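Local structure of monomethylamine methyltransferase MtmB1 (Methanosarcina barkeri, 1NTH) at residues E343-E348 / G380-M385. The protein catalyses the transfer of the methyl group from monomethylamine to the corrinoid cofactor of its partner protein MtmC during methanogenesis. Residues are numbered along the deposited sequence; the frame is centred on the assembly and turned at random.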
ATOM      1  N   GLU A 343     -12.021 -45.904   2.258  1.00 23.11           N
ATOM      2  CA  GLU A 343     -13.321 -45.642   1.671  1.00 23.79           C
ATOM      3  C   GLU A 343     -14.281 -45.028   2.682  1.00 23.20           C
ATOM      4  O   GLU A 343     -15.058 -44.133   2.344  1.00 22.63           O
ATOM      5  CB  GLU A 343     -13.911 -46.936   1.115  1.00 26.24           C
ATOM      6  CG  GLU A 343     -15.150 -46.727   0.266  1.00 28.85           C
ATOM      7  CD  GLU A 343     -15.663 -48.022  -0.327  1.00 30.92           C
ATOM      8  OE1 GLU A 343     -16.208 -48.849   0.433  1.00 33.06           O
ATOM      9  OE2 GLU A 343     -15.510 -48.214  -1.551  1.00 31.39           O
ATOM     10  N   MET A 344     -14.219 -45.489   3.928  1.00 22.60           N
ATOM     11  CA  MET A 344     -15.117 -44.964   4.947  1.00 22.96           C
ATOM     12  C   MET A 344     -14.943 -43.463   5.152  1.00 22.45           C
ATOM     13  O   MET A 344     -15.928 -42.731   5.246  1.00 21.82           O
ATOM     14  CB  MET A 344     -14.916 -45.682   6.282  1.00 23.30           C
ATOM     15  CG  MET A 344     -15.958 -45.282   7.317  1.00 25.38           C
ATOM     16  SD  MET A 344     -15.854 -46.218   8.847  1.00 26.27           S
ATOM     17  CE  MET A 344     -16.788 -45.172   9.975  1.00 25.59           C
ATOM     18  N   CYS A 345     -13.697 -43.007   5.229  1.00 21.67           N
ATOM     19  CA  CYS A 345     -13.434 -41.585   5.423  1.00 20.98           C
ATOM     20  C   CYS A 345     -14.125 -40.767   4.336  1.00 20.02           C
ATOM     21  O   CYS A 345     -14.812 -39.785   4.620  1.00 19.53           O
ATOM     22  CB  CYS A 345     -11.929 -41.313   5.396  1.00 20.64           C
ATOM     23  SG  CYS A 345     -11.486 -39.563   5.606  1.00 23.68           S
ATOM     24  N   LEU A 346     -13.947 -41.181   3.087  1.00 19.42           N
ATOM     25  CA  LEU A 346     -14.555 -40.477   1.967  1.00 20.58           C
ATOM     26  C   LEU A 346     -16.079 -40.518   2.014  1.00 20.56           C
ATOM     27  O   LEU A 346     -16.738 -39.526   1.711  1.00 21.60           O
ATOM     28  CB  LEU A 346     -14.055 -41.062   0.641  1.00 19.85           C
ATOM     29  CG  LEU A 346     -12.547 -40.940   0.404  1.00 21.36           C
ATOM     30  CD1 LEU A 346     -12.193 -41.520  -0.960  1.00 21.55           C
ATOM     31  CD2 LEU A 346     -12.128 -39.468   0.482  1.00 21.48           C
ATOM     32  N   LEU A 347     -16.643 -41.661   2.398  1.00 20.25           N
ATOM     33  CA  LEU A 347     -18.094 -41.782   2.474  1.00 19.73           C
ATOM     34  C   LEU A 347     -18.659 -40.956   3.626  1.00 19.64           C
ATOM     35  O   LEU A 347     -19.746 -40.388   3.515  1.00 18.87           O
ATOM     36  CB  LEU A 347     -18.505 -43.253   2.631  1.00 21.62           C
ATOM     37  CG  LEU A 347     -18.224 -44.149   1.421  1.00 21.72           C
ATOM     38  CD1 LEU A 347     -18.649 -45.579   1.734  1.00 23.58           C
ATOM     39  CD2 LEU A 347     -18.974 -43.629   0.204  1.00 21.96           C
ATOM     40  N   GLU A 348     -17.923 -40.893   4.732  1.00 20.14           N
ATOM     41  CA  GLU A 348     -18.360 -40.115   5.888  1.00 20.12           C
ATOM     42  C   GLU A 348     -18.414 -38.637   5.510  1.00 19.71           C
ATOM     43  O   GLU A 348     -19.409 -37.953   5.758  1.00 19.75           O
ATOM     44  CB  GLU A 348     -17.390 -40.296   7.058  1.00 21.94           C
ATOM     45  CG  GLU A 348     -17.562 -41.584   7.853  1.00 23.44           C
ATOM     46  CD  GLU A 348     -16.585 -41.664   9.015  1.00 24.98           C
ATOM     47  OE1 GLU A 348     -15.420 -42.063   8.798  1.00 25.01           O
ATOM     48  OE2 GLU A 348     -16.976 -41.306  10.148  1.00 27.12           O
ATOM     49  N   GLY A 380      -5.479 -33.326   0.835  1.00 18.29           N
ATOM     50  CA  GLY A 380      -6.381 -32.655  -0.083  1.00 17.32           C
ATOM     51  C   GLY A 380      -7.388 -33.558  -0.772  1.00 17.39           C
ATOM     52  O   GLY A 380      -8.411 -33.080  -1.254  1.00 17.86           O
ATOM     53  N   MET A 381      -7.113 -34.858  -0.830  1.00 17.07           N
ATOM     54  CA  MET A 381      -8.041 -35.787  -1.473  1.00 18.28           C
ATOM     55  C   MET A 381      -9.409 -35.784  -0.798  1.00 17.44           C
ATOM     56  O   MET A 381     -10.431 -35.892  -1.469  1.00 18.78           O
ATOM     57  CB  MET A 381      -7.475 -37.212  -1.468  1.00 20.31           C
ATOM     58  CG  MET A 381      -6.398 -37.461  -2.513  1.00 21.82           C
ATOM     59  SD  MET A 381      -7.021 -37.395  -4.216  1.00 25.25           S
ATOM     60  CE  MET A 381      -7.472 -39.122  -4.482  1.00 24.78           C
ATOM     61  N   GLU A 382      -9.432 -35.665   0.526  1.00 17.10           N
ATOM     62  CA  GLU A 382     -10.705 -35.646   1.237  1.00 17.23           C
ATOM     63  C   GLU A 382     -11.492 -34.382   0.890  1.00 16.26           C
ATOM     64  O   GLU A 382     -12.720 -34.416   0.782  1.00 17.63           O
ATOM     65  CB  GLU A 382     -10.480 -35.736   2.752  1.00 17.92           C
ATOM     66  CG  GLU A 382      -9.790 -37.027   3.196  1.00 20.54           C
ATOM     67  CD  GLU A 382      -8.321 -36.824   3.524  1.00 21.67           C
ATOM     68  OE1 GLU A 382      -8.026 -36.106   4.505  1.00 22.81           O
ATOM     69  OE2 GLU A 382      -7.462 -37.376   2.801  1.00 24.10           O
ATOM     70  N   ALA A 383     -10.784 -33.271   0.714  1.00 17.01           N
ATOM     71  CA  ALA A 383     -11.430 -32.012   0.359  1.00 16.61           C
ATOM     72  C   ALA A 383     -11.947 -32.081  -1.076  1.00 16.70           C
ATOM     73  O   ALA A 383     -12.963 -31.470  -1.409  1.00 16.15           O
ATOM     74  CB  ALA A 383     -10.444 -30.851   0.509  1.00 17.03           C
ATOM     75  N   ARG A 384     -11.243 -32.816  -1.932  1.00 17.27           N
ATOM     76  CA  ARG A 384     -11.681 -32.953  -3.314  1.00 17.57           C
ATOM     77  C   ARG A 384     -13.038 -33.658  -3.341  1.00 17.85           C
ATOM     78  O   ARG A 384     -13.944 -33.251  -4.064  1.00 17.33           O
ATOM     79  CB  ARG A 384     -10.672 -33.767  -4.134  1.00 17.85           C
ATOM     80  CG  ARG A 384     -11.086 -33.932  -5.593  1.00 19.03           C
ATOM     81  CD  ARG A 384     -10.301 -35.032  -6.291  1.00 19.46           C
ATOM     82  NE  ARG A 384      -8.876 -34.735  -6.389  1.00 19.52           N
ATOM     83  CZ  ARG A 384      -7.991 -35.529  -6.982  1.00 20.77           C
ATOM     84  NH1 ARG A 384      -8.390 -36.670  -7.533  1.00 21.13           N
ATOM     85  NH2 ARG A 384      -6.711 -35.186  -7.029  1.00 19.91           N
ATOM     86  N   MET A 385     -13.176 -34.717  -2.545  1.00 17.74           N
ATOM     87  CA  MET A 385     -14.435 -35.450  -2.503  1.00 18.75           C
ATOM     88  C   MET A 385     -15.533 -34.553  -1.944  1.00 18.49           C
ATOM     89  O   MET A 385     -16.653 -34.530  -2.456  1.00 17.12           O
ATOM     90  CB  MET A 385     -14.298 -36.704  -1.639  1.00 20.41           C
ATOM     91  CG  MET A 385     -15.548 -37.583  -1.629  1.00 23.01           C
ATOM     92  SD  MET A 385     -15.974 -38.239  -3.270  1.00 27.04           S
ATOM     93  CE  MET A 385     -14.925 -39.687  -3.323  1.00 24.75           C
TER
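The carboxylate of Glu382 makes no hydrogen bond to segment 343-348; the stem below it touches instead, with CG lying 3.9 Å from SG of Cys345. OE2 of Glu382 is hydrogen-bonded to the hydroxyls of Tyr440 and Thr379 and OE1 to that of Ser369, and the bend of the chain at chi2 (103°) turns the group to meet them. A second flat group, the guanidinium of Arg384, carries the sulfur of Met381 over the centre of one face, 3.4 Å above its plane. It takes no part in the contact with segment 343-348 and instead forms a salt bridge with Glu150 and hydrogen bonds to the backbone oxygens of Phe3 and Arg4 of a neighbouring subunit.

Leu346 fills the middle of the contact, its CA 6.2 Å from that of Glu382. The two methyls divide the work: CD2 rests 4.1 Å from Glu382 CA and also meets Met385 CB, whereas CD1 reaches Met385 CE at 4.1 Å. The Met385 chain leaves the backbone with CG opposite N (chi1 -176°), bends at chi2 and chi3, and crosses Leu346 at about a right angle. Its CG also lies 4.0 Å from Leu346 O, a carbonyl that accepts a hydrogen bond from Ser350.

The helices follow the paired parallel strands 330-333 and 363-366, making them successive outer helices of the TIM barrel; here their axes approach to 9.6 Å and cross at -41°. No hydrogen bond links the two segments, so their cohesion comes from buried van der Waals contacts. Glu382 links its helix to Tyr440 on helix 438-454 and to Ser369; with hydroxyl partners on both carboxylate oxygens, its apolar stem packs on Cys345 and Leu346.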